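Local coordinates for trafficking protein particle complex subunit 3 (Naegleria fowleri, PDB 6AQ3), which probably acts as a subunit of the TRAPP tethering complex in vesicle transport and carries a covalently bound palmitic acid in its hydrophobic core, at residues M33-L38 with S144-G149; V95-F100 with I119-N124; V107-K112 with E178-L183; K168-L171 with Q176-I179. All coordinates share one frame; numbering follows the deposited sequence.

Overall arrangement
The four contacts follow the mixed helix-and-sheet fold of a TRAPP subunit from its dimer-facing helix to the outer surface of its sheet. Contact 1 joins helix 25-42 to helix 146-157. Contact 2, whose segments both fall between those of contact 1 in sequence, sets helix 85-101, which lines the lipid, against strand 116-121, about 14 Å from contact 1 between centres. Contact 3 alternates in sequence with contacts 1 and 2, while contact 4 opens after both have closed; 3 and 4 share E178 and I179 on strand 177-186. I147 of contact 1 packs on F97 of contact 2 and on I179, connecting the helices near lipid and subunit interface with the antiparallel sheet.

Contact 1. Residues M33-L38 with S144-G149; sequences MTYGSL and SNIICG
The side chain of Y35 leaves helix 25-42 with CG anti to the backbone N (chi1 -178°), which sends the ring across to the start of helix 146-157. There I146 also has CG1 anti to its N (chi1 -164°), and its CG2 branch sits between N and the carbonyl carbon, turned to the tyrosine. The pair belongs to the helical layer of the TRAPP subunit fold, where the dimer-facing helix meets the helix that packs on the sheet.

Tyrosine and isoleucine slide past each other in opposite directions. I146 CG2 approaches the ring obliquely and lies 3.6 Å from Y35 CE1, while I146 CD1 approaches the same ring carbon, 3.8 Å from Y35 CE1. Beyond the ring, the phenol oxygen reaches the turn that starts the second helix, with Y35 OH 3.7 Å from S144 CA. No hydrogen bond crosses between the two segments; the hydroxyl is instead hydrogen-bonded to the backbone O of Y143, just ahead of S144, which satisfies this buried polar atom and anchors the far end of the side chain in position.

L56 of helix 49-75 and L126 also pack on Y35, and T34 of the second subunit touches it. I146 in turn borders a bound palmitic acid, placing the pair between the dimer interface and the lipid. The nearest approach of the two side chains is made by the phenol oxygen itself, Y35 OH lying 3.5 Å from the methyl carbon I146 CG2.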
loop_
_atom_site.group_PDB
_atom_site.type_symbol
_atom_site.label_atom_id
_atom_site.label_comp_id
_atom_site.label_asym_id
_atom_site.label_seq_id
_atom_site.Cartn_x
_atom_site.Cartn_y
_atom_site.Cartn_z
ATOM N N MET C 33 0.878 -5.866 -1.768
ATOM C CA MET C 33 1.832 -6.408 -0.801
ATOM C C MET C 33 1.976 -5.516 0.430
ATOM O O MET C 33 2.112 -6.018 1.554
ATOM C CB MET C 33 3.193 -6.660 -1.457
ATOM C CG MET C 33 3.197 -7.838 -2.411
ATOM S SD MET C 33 4.842 -8.188 -3.099
ATOM C CE MET C 33 5.078 -6.896 -4.317
ATOM N N THR C 34 1.958 -4.197 0.246
ATOM C CA THR C 34 2.015 -3.304 1.393
ATOM C C THR C 34 0.792 -3.500 2.282
ATOM O O THR C 34 0.916 -3.635 3.502
ATOM C CB THR C 34 2.111 -1.851 0.929
ATOM O OG1 THR C 34 3.271 -1.691 0.103
ATOM C CG2 THR C 34 2.195 -0.909 2.118
ATOM N N TYR C 35 -0.400 -3.515 1.678
ATOM C CA TYR C 35 -1.626 -3.788 2.422
ATOM C C TYR C 35 -1.563 -5.156 3.082
ATOM O O TYR C 35 -1.934 -5.304 4.254
ATOM C CB TYR C 35 -2.846 -3.685 1.494
ATOM C CG TYR C 35 -4.172 -3.901 2.209
ATOM C CD1 TYR C 35 -4.606 -2.997 3.177
ATOM C CD2 TYR C 35 -4.982 -4.989 1.924
ATOM C CE1 TYR C 35 -5.794 -3.174 3.847
ATOM C CE2 TYR C 35 -6.192 -5.177 2.592
ATOM C CZ TYR C 35 -6.591 -4.251 3.557
ATOM O OH TYR C 35 -7.777 -4.399 4.251
ATOM N N GLY C 36 -1.039 -6.156 2.357
ATOM C CA GLY C 36 -0.903 -7.491 2.929
ATOM C C GLY C 36 -0.028 -7.530 4.166
ATOM O O GLY C 36 -0.340 -8.239 5.129
ATOM N N SER C 37 1.065 -6.751 4.172
ATOM C CA SER C 37 1.890 -6.655 5.375
ATOM C C SER C 37 1.108 -6.039 6.535
ATOM O O SER C 37 1.358 -6.366 7.700
ATOM C CB SER C 37 3.148 -5.823 5.110
ATOM O OG SER C 37 3.847 -6.269 3.965
ATOM N N LEU C 38 0.211 -5.097 6.239
ATOM C CA LEU C 38 -0.619 -4.499 7.282
ATOM C C LEU C 38 -1.563 -5.535 7.887
ATOM O O LEU C 38 -1.616 -5.692 9.112
ATOM C CB LEU C 38 -1.395 -3.303 6.717
ATOM C CG LEU C 38 -2.510 -2.699 7.594
ATOM C CD1 LEU C 38 -1.984 -2.198 8.950
ATOM C CD2 LEU C 38 -3.183 -1.572 6.857
ATOM N N SER C 144 -10.212 -7.408 2.905
ATOM C CA SER C 144 -10.226 -6.144 2.173
ATOM C C SER C 144 -11.150 -5.093 2.781
ATOM O O SER C 144 -11.591 -4.190 2.061
ATOM C CB SER C 144 -10.649 -6.374 0.729
ATOM O OG SER C 144 -9.722 -7.185 0.070
ATOM N N ASN C 145 -11.392 -5.143 4.096
ATOM C CA ASN C 145 -12.395 -4.269 4.697
ATOM C C ASN C 145 -12.050 -2.795 4.549
ATOM O O ASN C 145 -12.956 -1.947 4.608
ATOM C CB ASN C 145 -12.579 -4.596 6.173
ATOM C CG ASN C 145 -14.038 -4.503 6.602
ATOM O OD1 ASN C 145 -14.935 -4.714 5.787
ATOM N ND2 ASN C 145 -14.281 -4.225 7.886
ATOM N N ILE C 146 -10.772 -2.476 4.311
ATOM C CA ILE C 146 -10.371 -1.096 4.063
ATOM C C ILE C 146 -11.210 -0.464 2.950
ATOM O O ILE C 146 -11.395 0.758 2.926
ATOM C CB ILE C 146 -8.868 -1.045 3.747
ATOM C CG1 ILE C 146 -8.347 0.381 3.875
ATOM C CG2 ILE C 146 -8.609 -1.548 2.331
ATOM C CD1 ILE C 146 -6.843 0.446 4.035
ATOM N N ILE C 147 -11.713 -1.273 2.007
ATOM C CA ILE C 147 -12.538 -0.741 0.920
ATOM C C ILE C 147 -13.828 -0.129 1.460
ATOM O O ILE C 147 -14.281 0.920 0.984
ATOM C CB ILE C 147 -12.830 -1.835 -0.133
ATOM C CG1 ILE C 147 -11.523 -2.339 -0.766
ATOM C CG2 ILE C 147 -13.755 -1.300 -1.253
ATOM C CD1 ILE C 147 -11.727 -3.425 -1.801
ATOM N N CYS C 148 -14.450 -0.775 2.445
ATOM C CA CYS C 148 -15.698 -0.242 2.976
ATOM C C CYS C 148 -15.495 1.133 3.600
ATOM O O CYS C 148 -16.324 2.039 3.416
ATOM C CB CYS C 148 -16.288 -1.210 3.998
ATOM S SG CYS C 148 -16.769 -2.778 3.268
ATOM N N GLY C 149 -14.387 1.312 4.323
ATOM C CA GLY C 149 -14.118 2.599 4.945
ATOM C C GLY C 149 -13.881 3.691 3.927
ATOM O O GLY C 149 -14.346 4.826 4.098
#

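Contact 2. Residues V95-F100 with I119-N124; sequences VAFKMF and IVFDEN. With PLM (palmitic acid), chain N.
The hydrophobic pocket that holds palmitic acid is backed here by an aromatic pair, F97 of helix 85-101 and F121 of strand 116-121. The rings form a T-shaped (edge-to-face) stack: the edge of F97 points at the face of F121, with ring centroids 5.4 Å apart and planes at 73°. F97 CE2 makes the closest approach, 3.7 Å from F121 CE1, above the F121 ring but displaced toward its rim. F121 presents that face because its CG stands between the backbone N and the carbonyl carbon (chi1 47°). I119 CG2 covers one face of F97, 4.2 Å from F97 CZ.

The lipid runs past the same turn of helix. A96 CB lies 3.6 Å from palmitic acid C7, and F100 CD2 lies 3.7 Å from palmitic acid C9; F97 CE1 is 4.1 Å from the lipid atom named CA. F97 thus touches the acyl chain on one side and F121 and I119 of the sheet on another, through carbon contacts.

F71 and L67 of helix 49-75 pack on A96 and F100 respectively, I26 of the second subunit touches F100, and strand 177-186 adjoins F121 through S177 and I179.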
loop_
_atom_site.group_PDB
_atom_site.type_symbol
_atom_site.label_atom_id
_atom_site.label_comp_id
_atom_site.label_asym_id
_atom_site.label_seq_id
_atom_site.Cartn_x
_atom_site.Cartn_y
_atom_site.Cartn_z
ATOM N N VAL C 95 -16.263 3.373 -12.107
ATOM C CA VAL C 95 -15.175 4.338 -12.289
ATOM C C VAL C 95 -14.112 4.201 -11.198
ATOM O O VAL C 95 -12.946 3.938 -11.493
ATOM C CB VAL C 95 -15.717 5.783 -12.386
ATOM C CG1 VAL C 95 -14.591 6.797 -12.616
ATOM C CG2 VAL C 95 -16.724 5.893 -13.524
ATOM N N ALA C 96 -14.499 4.367 -9.931
ATOM C CA ALA C 96 -13.537 4.337 -8.829
ATOM C C ALA C 96 -12.807 3.000 -8.745
ATOM O O ALA C 96 -11.585 2.955 -8.546
ATOM C CB ALA C 96 -14.237 4.642 -7.504
ATOM N N PHE C 97 -13.552 1.896 -8.829
ATOM C CA PHE C 97 -12.926 0.586 -8.704
ATOM C C PHE C 97 -11.886 0.363 -9.796
ATOM O O PHE C 97 -10.810 -0.189 -9.533
ATOM C CB PHE C 97 -14.009 -0.494 -8.719
ATOM C CG PHE C 97 -14.443 -0.915 -7.343
ATOM C CD1 PHE C 97 -14.875 0.034 -6.422
ATOM C CD2 PHE C 97 -14.461 -2.249 -6.978
ATOM C CE1 PHE C 97 -15.273 -0.343 -5.138
ATOM C CE2 PHE C 97 -14.883 -2.634 -5.703
ATOM C CZ PHE C 97 -15.289 -1.676 -4.785
ATOM N N LYS C 98 -12.158 0.839 -11.014
ATOM C CA LYS C 98 -11.172 0.710 -12.081
ATOM C C LYS C 98 -9.974 1.613 -11.826
ATOM O O LYS C 98 -8.825 1.187 -11.970
ATOM C CB LYS C 98 -11.809 1.044 -13.429
ATOM C CG LYS C 98 -12.807 0.005 -13.932
ATOM C CD LYS C 98 -13.357 0.399 -15.310
ATOM C CE LYS C 98 -14.167 -0.719 -15.965
ATOM N NZ LYS C 98 -15.490 -0.952 -15.332
ATOM N N MET C 99 -10.229 2.838 -11.379
ATOM C CA MET C 99 -9.173 3.828 -11.199
ATOM C C MET C 99 -8.221 3.439 -10.070
ATOM O O MET C 99 -7.002 3.616 -10.192
ATOM C CB MET C 99 -9.822 5.188 -10.930
ATOM C CG MET C 99 -8.902 6.319 -10.508
ATOM S SD MET C 99 -9.849 7.839 -10.208
ATOM C CE MET C 99 -10.799 7.949 -11.722
ATOM N N PHE C 100 -8.752 2.901 -8.965
ATOM C CA PHE C 100 -7.948 2.632 -7.779
ATOM C C PHE C 100 -7.459 1.189 -7.670
ATOM O O PHE C 100 -6.328 0.961 -7.225
ATOM C CB PHE C 100 -8.746 2.991 -6.522
ATOM C CG PHE C 100 -9.068 4.456 -6.421
ATOM C CD1 PHE C 100 -8.052 5.400 -6.344
ATOM C CD2 PHE C 100 -10.383 4.894 -6.406
ATOM C CE1 PHE C 100 -8.338 6.750 -6.252
ATOM C CE2 PHE C 100 -10.680 6.249 -6.318
ATOM C CZ PHE C 100 -9.657 7.176 -6.237
ATOM N N ILE C 119 -22.357 -3.991 -4.307
ATOM C CA ILE C 119 -21.316 -3.950 -5.327
ATOM C C ILE C 119 -20.695 -5.342 -5.355
ATOM O O ILE C 119 -20.094 -5.779 -4.368
ATOM C CB ILE C 119 -20.258 -2.869 -5.019
ATOM C CG1 ILE C 119 -20.878 -1.464 -5.011
ATOM C CG2 ILE C 119 -19.142 -2.902 -6.033
ATOM C CD1 ILE C 119 -19.907 -0.350 -4.589
ATOM N N VAL C 120 -20.852 -6.050 -6.469
ATOM C CA VAL C 120 -20.359 -7.419 -6.593
ATOM C C VAL C 120 -19.228 -7.467 -7.608
ATOM O O VAL C 120 -19.276 -6.787 -8.638
ATOM C CB VAL C 120 -21.485 -8.401 -6.985
ATOM C CG1 VAL C 120 -22.508 -8.523 -5.852
ATOM C CG2 VAL C 120 -22.154 -7.970 -8.265
ATOM N N PHE C 121 -18.212 -8.283 -7.317
ATOM C CA PHE C 121 -17.065 -8.442 -8.202
ATOM C C PHE C 121 -16.403 -9.790 -7.933
ATOM O O PHE C 121 -16.432 -10.280 -6.801
ATOM C CB PHE C 121 -16.044 -7.297 -8.048
ATOM C CG PHE C 121 -15.696 -6.947 -6.632
ATOM C CD1 PHE C 121 -16.584 -6.253 -5.821
ATOM C CD2 PHE C 121 -14.436 -7.259 -6.130
ATOM C CE1 PHE C 121 -16.238 -5.901 -4.532
ATOM C CE2 PHE C 121 -14.073 -6.919 -4.842
ATOM C CZ PHE C 121 -14.968 -6.240 -4.032
ATOM N N ASP C 122 -15.873 -10.414 -8.987
ATOM C CA ASP C 122 -15.268 -11.735 -8.856
ATOM C C ASP C 122 -13.750 -11.724 -8.663
ATOM O O ASP C 122 -13.202 -12.748 -8.238
ATOM C CB ASP C 122 -15.668 -12.652 -10.030
ATOM C CG ASP C 122 -15.224 -12.149 -11.391
ATOM O OD1 ASP C 122 -14.703 -11.015 -11.484
ATOM O OD2 ASP C 122 -15.408 -12.920 -12.377
ATOM N N GLU C 123 -13.048 -10.629 -8.974
ATOM C CA GLU C 123 -11.592 -10.585 -8.825
ATOM C C GLU C 123 -11.176 -9.394 -7.972
ATOM O O GLU C 123 -11.812 -8.342 -7.994
ATOM C CB GLU C 123 -10.882 -10.501 -10.183
ATOM N N ASN C 124 -10.098 -9.567 -7.213
ATOM C CA ASN C 124 -9.603 -8.510 -6.342
ATOM C C ASN C 124 -8.090 -8.604 -6.169
ATOM O O ASN C 124 -7.600 -9.499 -5.460
ATOM C CB ASN C 124 -10.287 -8.573 -4.969
ATOM C CG ASN C 124 -9.839 -7.446 -4.037
ATOM O OD1 ASN C 124 -8.940 -6.668 -4.359
ATOM N ND2 ASN C 124 -10.453 -7.373 -2.869
HETATM C C1 PLM N . -20.522 11.119 -5.889
HETATM O O2 PLM N . -21.450 10.564 -5.232
HETATM C C2 PLM N . -19.177 10.317 -6.324
HETATM C C3 PLM N . -18.881 8.962 -5.646
HETATM C C4 PLM N . -17.622 8.956 -4.758
HETATM C C5 PLM N . -16.504 7.973 -5.197
HETATM C C6 PLM N . -15.645 7.440 -4.023
HETATM C C7 PLM N . -14.457 6.534 -4.430
HETATM C C8 PLM N . -14.405 5.175 -3.686
HETATM C C9 PLM N . -13.088 4.396 -3.913
HETATM C CA PLM N . -13.201 2.850 -3.737
HETATM C CB PLM N . -11.861 2.091 -3.904
HETATM C CC PLM N . -11.167 1.732 -2.566
HETATM C CD PLM N . -9.639 1.546 -2.688
HETATM C CE PLM N . -8.997 0.661 -1.588
HETATM C CF PLM N . -7.474 0.890 -1.438
HETATM C CG PLM N . -6.730 -0.239 -0.703
#

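Contact 3. Residues V107-K112 with E178-L183; sequences VTNWSK and EIRVRL
The guanidinium group of R180 meets the backbone carbonyl of N109 at its edge, with the oxygen tilted 20° out of the guanidinium plane; T108 O stands obliquely to the group and farther away. R180 NH1 donates the stronger bond, 2.8 Å to N109 O, bent to 146° at the hydrogen. A second, weak bond joins R180 NH2 to the same N109 O at 3.3 Å, so both terminal nitrogens grip one oxygen. A bend at chi2 lifts the arginine chain from strand 177-186 toward the loop, and brings NH1 to 3.3 Å from N109 CB as well.

N109 follows the short strand 106-108 and adopts left-handed helical backbone angles as the chain leaves the sheet. Its side chain crosses that of E178 at about a right angle, the amide and carboxylate planes being 46° apart. The extended chain of E178 carries its carboxylate up to this loop.

Strand 116-121 runs between the two segments in the sheet, and the contact bridges over it. S118 on that strand hydrogen-bonds to both E178 OE2 and R180 NH1, while E116 forms a salt bridge with R180 NH2. The chemistry is therefore that of a surface polar network: R180 of strand 177-186 ties down the loop that follows outer strand 106-108, across the intervening strand 116-121, and the E116 carboxylate probably stabilises its positive charge.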
loop_
_atom_site.group_PDB
_atom_site.type_symbol
_atom_site.label_atom_id
_atom_site.label_comp_id
_atom_site.label_asym_id
_atom_site.label_seq_id
_atom_site.Cartn_x
_atom_site.Cartn_y
_atom_site.Cartn_z
ATOM N N VAL C 107 -23.397 -3.661 -9.994
ATOM C CA VAL C 107 -24.408 -3.269 -9.013
ATOM C C VAL C 107 -25.609 -4.202 -9.108
ATOM O O VAL C 107 -26.174 -4.386 -10.193
ATOM C CB VAL C 107 -24.867 -1.818 -9.234
ATOM C CG1 VAL C 107 -25.954 -1.458 -8.236
ATOM C CG2 VAL C 107 -23.705 -0.859 -9.104
ATOM N N THR C 108 -26.056 -4.714 -7.962
ATOM C CA THR C 108 -27.197 -5.618 -7.896
ATOM C C THR C 108 -27.914 -5.404 -6.573
ATOM O O THR C 108 -27.519 -4.565 -5.754
ATOM C CB THR C 108 -26.797 -7.100 -7.973
ATOM O OG1 THR C 108 -26.124 -7.468 -6.760
ATOM C CG2 THR C 108 -25.890 -7.400 -9.163
ATOM N N ASN C 109 -28.991 -6.170 -6.383
ATOM C CA ASN C 109 -29.724 -6.238 -5.117
ATOM C C ASN C 109 -30.168 -4.857 -4.642
ATOM O O ASN C 109 -30.027 -4.506 -3.469
ATOM C CB ASN C 109 -28.883 -6.931 -4.038
ATOM C CG ASN C 109 -28.396 -8.314 -4.456
ATOM O OD1 ASN C 109 -27.355 -8.785 -3.988
ATOM N ND2 ASN C 109 -29.150 -8.974 -5.325
ATOM N N TRP C 110 -30.718 -4.069 -5.563
ATOM C CA TRP C 110 -31.272 -2.779 -5.185
ATOM C C TRP C 110 -32.422 -2.961 -4.207
ATOM O O TRP C 110 -33.182 -3.928 -4.292
ATOM C CB TRP C 110 -31.792 -2.021 -6.410
ATOM C CG TRP C 110 -30.753 -1.334 -7.171
ATOM C CD1 TRP C 110 -30.161 -1.757 -8.317
ATOM C CD2 TRP C 110 -30.152 -0.082 -6.838
ATOM N NE1 TRP C 110 -29.231 -0.835 -8.734
ATOM C CE2 TRP C 110 -29.199 0.199 -7.835
ATOM C CE3 TRP C 110 -30.328 0.832 -5.788
ATOM C CZ2 TRP C 110 -28.417 1.348 -7.815
ATOM C CZ3 TRP C 110 -29.549 1.964 -5.761
ATOM C CH2 TRP C 110 -28.605 2.218 -6.773
ATOM N N SER C 111 -32.536 -2.042 -3.260
ATOM C CA SER C 111 -33.742 -2.009 -2.454
ATOM C C SER C 111 -34.845 -1.273 -3.208
ATOM O O SER C 111 -34.594 -0.509 -4.144
ATOM C CB SER C 111 -33.474 -1.340 -1.106
ATOM O OG SER C 111 -33.093 0.008 -1.275
ATOM N N LYS C 112 -36.086 -1.516 -2.792
ATOM C CA LYS C 112 -37.202 -0.873 -3.473
ATOM C C LYS C 112 -37.061 0.642 -3.427
ATOM O O LYS C 112 -37.234 1.316 -4.446
ATOM C CB LYS C 112 -38.538 -1.317 -2.865
ATOM N N GLU C 178 -19.014 -9.306 -2.436
ATOM C CA GLU C 178 -20.189 -8.459 -2.400
ATOM C C GLU C 178 -20.027 -7.471 -1.265
ATOM O O GLU C 178 -19.772 -7.872 -0.126
ATOM C CB GLU C 178 -21.469 -9.277 -2.208
ATOM C CG GLU C 178 -22.710 -8.383 -1.964
ATOM C CD GLU C 178 -24.010 -9.163 -1.834
ATOM O OE1 GLU C 178 -23.983 -10.412 -1.936
ATOM O OE2 GLU C 178 -25.065 -8.519 -1.624
ATOM N N ILE C 179 -20.189 -6.189 -1.577
ATOM C CA ILE C 179 -20.141 -5.113 -0.596
ATOM C C ILE C 179 -21.492 -4.395 -0.609
ATOM O O ILE C 179 -21.987 -4.022 -1.676
ATOM C CB ILE C 179 -18.991 -4.140 -0.908
ATOM C CG1 ILE C 179 -17.651 -4.843 -0.695
ATOM C CG2 ILE C 179 -19.104 -2.907 -0.028
ATOM C CD1 ILE C 179 -16.436 -4.033 -1.124
ATOM N N ARG C 180 -22.084 -4.219 0.568
ATOM C CA ARG C 180 -23.389 -3.600 0.728
ATOM C C ARG C 180 -23.205 -2.135 1.093
ATOM O O ARG C 180 -22.390 -1.811 1.961
ATOM C CB ARG C 180 -24.189 -4.291 1.830
ATOM C CG ARG C 180 -25.672 -3.911 1.892
ATOM C CD ARG C 180 -26.351 -4.413 0.639
ATOM N NE ARG C 180 -27.800 -4.350 0.712
ATOM C CZ ARG C 180 -28.605 -4.619 -0.309
ATOM N NH1 ARG C 180 -28.098 -4.980 -1.479
ATOM N NH2 ARG C 180 -29.922 -4.533 -0.157
ATOM N N VAL C 181 -23.964 -1.257 0.442
ATOM C CA VAL C 181 -23.916 0.179 0.708
ATOM C C VAL C 181 -25.334 0.633 1.019
ATOM O O VAL C 181 -26.223 0.492 0.170
ATOM C CB VAL C 181 -23.349 0.976 -0.481
ATOM C CG1 VAL C 181 -23.173 2.422 -0.094
ATOM C CG2 VAL C 181 -22.002 0.370 -0.964
ATOM N N ARG C 182 -25.541 1.201 2.215
ATOM C CA ARG C 182 -26.856 1.635 2.687
ATOM C C ARG C 182 -26.822 3.095 3.126
ATOM O O ARG C 182 -25.936 3.502 3.883
ATOM C CB ARG C 182 -27.336 0.739 3.831
ATOM C CG ARG C 182 -27.503 -0.703 3.365
ATOM C CD ARG C 182 -27.973 -1.677 4.429
ATOM N NE ARG C 182 -26.921 -1.958 5.406
ATOM C CZ ARG C 182 -26.882 -1.469 6.641
ATOM N NH1 ARG C 182 -27.857 -0.666 7.079
ATOM N NH2 ARG C 182 -25.868 -1.804 7.442
ATOM N N LEU C 183 -27.781 3.882 2.629
ATOM C CA LEU C 183 -27.902 5.286 3.007
ATOM C C LEU C 183 -28.614 5.445 4.353
ATOM O O LEU C 183 -29.725 4.939 4.543
ATOM C CB LEU C 183 -28.668 6.059 1.935
ATOM C CG LEU C 183 -29.011 7.491 2.343
ATOM C CD1 LEU C 183 -27.735 8.317 2.302
ATOM C CD2 LEU C 183 -30.080 8.105 1.442
#

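Contact 4. Residues K168-L171 with Q176-I179; sequences KCPL and QSEI
Backbone bonds pair K168 with E178 at the closed end of a beta hairpin, where strand 160-168 ends and strand 177-186 begins. The two residues form an antiparallel hydrogen-bonded pair with unequal bonds: E178 N donates to K168 O at 2.9 Å, whereas the return bond from K168 N to E178 O is weak at 3.4 Å. K168 O also receives a CA-H...O contact from S177 CA at 3.2 Å.

Side chains of the pair lie on the same face of the sheet and cross obliquely. The aliphatic part of K168, not its ammonium group, meets the carboxylate: K168 CD lies 3.5 Å from E178 OE1. The lysine chain bends at chi3 (68°), and its ammonium atom K168 NZ stays 4.7 Å from E178 OE1; its salt bridge is made with D175 in the connecting loop, while E178 OE2 is hydrogen-bonded to S118 OG of strand 116-121. The attraction between K168 and E178 is thus probably a longer-range one.

Van der Waals packing continues toward the turn, where the proline ring lies against Q176 and S177. P170 CD is 3.2 Å from S177 OG and 3.5 Å from Q176 C. Within the loop, C169 N is hydrogen-bonded to D174.

On the far side of strand 177-186 lies strand 116-121, bonded through its backbone from F121 to S177 and from I119 to I179, while I179 packs against I147 and C148 of helix 146-157.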
loop_
_atom_site.group_PDB
_atom_site.type_symbol
_atom_site.label_atom_id
_atom_site.label_comp_id
_atom_site.label_asym_id
_atom_site.label_seq_id
_atom_site.Cartn_x
_atom_site.Cartn_y
_atom_site.Cartn_z
ATOM N N LYS C 168 -19.941 -10.955 1.253
ATOM C CA LYS C 168 -19.397 -12.175 0.681
ATOM C C LYS C 168 -17.982 -11.895 0.199
ATOM O O LYS C 168 -17.715 -10.815 -0.333
ATOM C CB LYS C 168 -20.287 -12.686 -0.463
ATOM C CG LYS C 168 -21.609 -13.255 0.027
ATOM C CD LYS C 168 -22.630 -13.475 -1.078
ATOM C CE LYS C 168 -22.205 -14.590 -2.020
ATOM N NZ LYS C 168 -23.306 -14.993 -2.946
ATOM N N CYS C 169 -17.069 -12.860 0.409
ATOM C CA CYS C 169 -15.665 -12.764 -0.028
ATOM C C CYS C 169 -15.149 -14.153 -0.402
ATOM O O CYS C 169 -15.332 -15.100 0.381
ATOM C CB CYS C 169 -14.771 -12.148 1.059
ATOM S SG CYS C 169 -13.050 -11.715 0.554
ATOM N N PRO C 170 -14.542 -14.316 -1.578
ATOM C CA PRO C 170 -14.035 -15.649 -1.962
ATOM C C PRO C 170 -12.980 -16.219 -1.024
ATOM O O PRO C 170 -12.866 -17.447 -0.923
ATOM C CB PRO C 170 -13.486 -15.432 -3.385
ATOM C CG PRO C 170 -13.576 -13.984 -3.657
ATOM C CD PRO C 170 -14.596 -13.397 -2.720
ATOM N N LEU C 171 -12.229 -15.391 -0.301
ATOM C CA LEU C 171 -11.299 -15.956 0.673
ATOM C C LEU C 171 -12.011 -16.753 1.758
ATOM O O LEU C 171 -11.377 -17.582 2.421
ATOM C CB LEU C 171 -10.457 -14.856 1.342
ATOM C CG LEU C 171 -9.503 -14.082 0.434
ATOM C CD1 LEU C 171 -8.828 -12.979 1.215
ATOM C CD2 LEU C 171 -8.475 -15.055 -0.147
ATOM N N GLN C 176 -18.226 -14.977 -4.932
ATOM C CA GLN C 176 -17.803 -13.662 -5.390
ATOM C C GLN C 176 -17.684 -12.738 -4.186
ATOM O O GLN C 176 -18.087 -13.078 -3.072
ATOM C CB GLN C 176 -18.802 -13.102 -6.405
ATOM C CG GLN C 176 -20.156 -12.814 -5.790
ATOM C CD GLN C 176 -21.168 -12.322 -6.803
ATOM O OE1 GLN C 176 -21.009 -12.533 -8.002
ATOM N NE2 GLN C 176 -22.232 -11.692 -6.324
ATOM N N SER C 177 -17.166 -11.540 -4.438
ATOM C CA SER C 177 -17.169 -10.481 -3.439
ATOM C C SER C 177 -18.447 -9.682 -3.576
ATOM O O SER C 177 -18.914 -9.423 -4.688
ATOM C CB SER C 177 -15.965 -9.546 -3.577
ATOM O OG SER C 177 -14.773 -10.226 -3.256
ATOM N N GLU C 178 -19.014 -9.306 -2.436
ATOM C CA GLU C 178 -20.189 -8.459 -2.400
ATOM C C GLU C 178 -20.027 -7.471 -1.265
ATOM O O GLU C 178 -19.772 -7.872 -0.126
ATOM C CB GLU C 178 -21.469 -9.277 -2.208
ATOM C CG GLU C 178 -22.710 -8.383 -1.964
ATOM C CD GLU C 178 -24.010 -9.163 -1.834
ATOM O OE1 GLU C 178 -23.983 -10.412 -1.936
ATOM O OE2 GLU C 178 -25.065 -8.519 -1.624
ATOM N N ILE C 179 -20.189 -6.189 -1.577
ATOM C CA ILE C 179 -20.141 -5.113 -0.596
ATOM C C ILE C 179 -21.492 -4.395 -0.609
ATOM O O ILE C 179 -21.987 -4.022 -1.676
ATOM C CB ILE C 179 -18.991 -4.140 -0.908
ATOM C CG1 ILE C 179 -17.651 -4.843 -0.695
ATOM C CG2 ILE C 179 -19.104 -2.907 -0.028
ATOM C CD1 ILE C 179 -16.436 -4.033 -1.124
#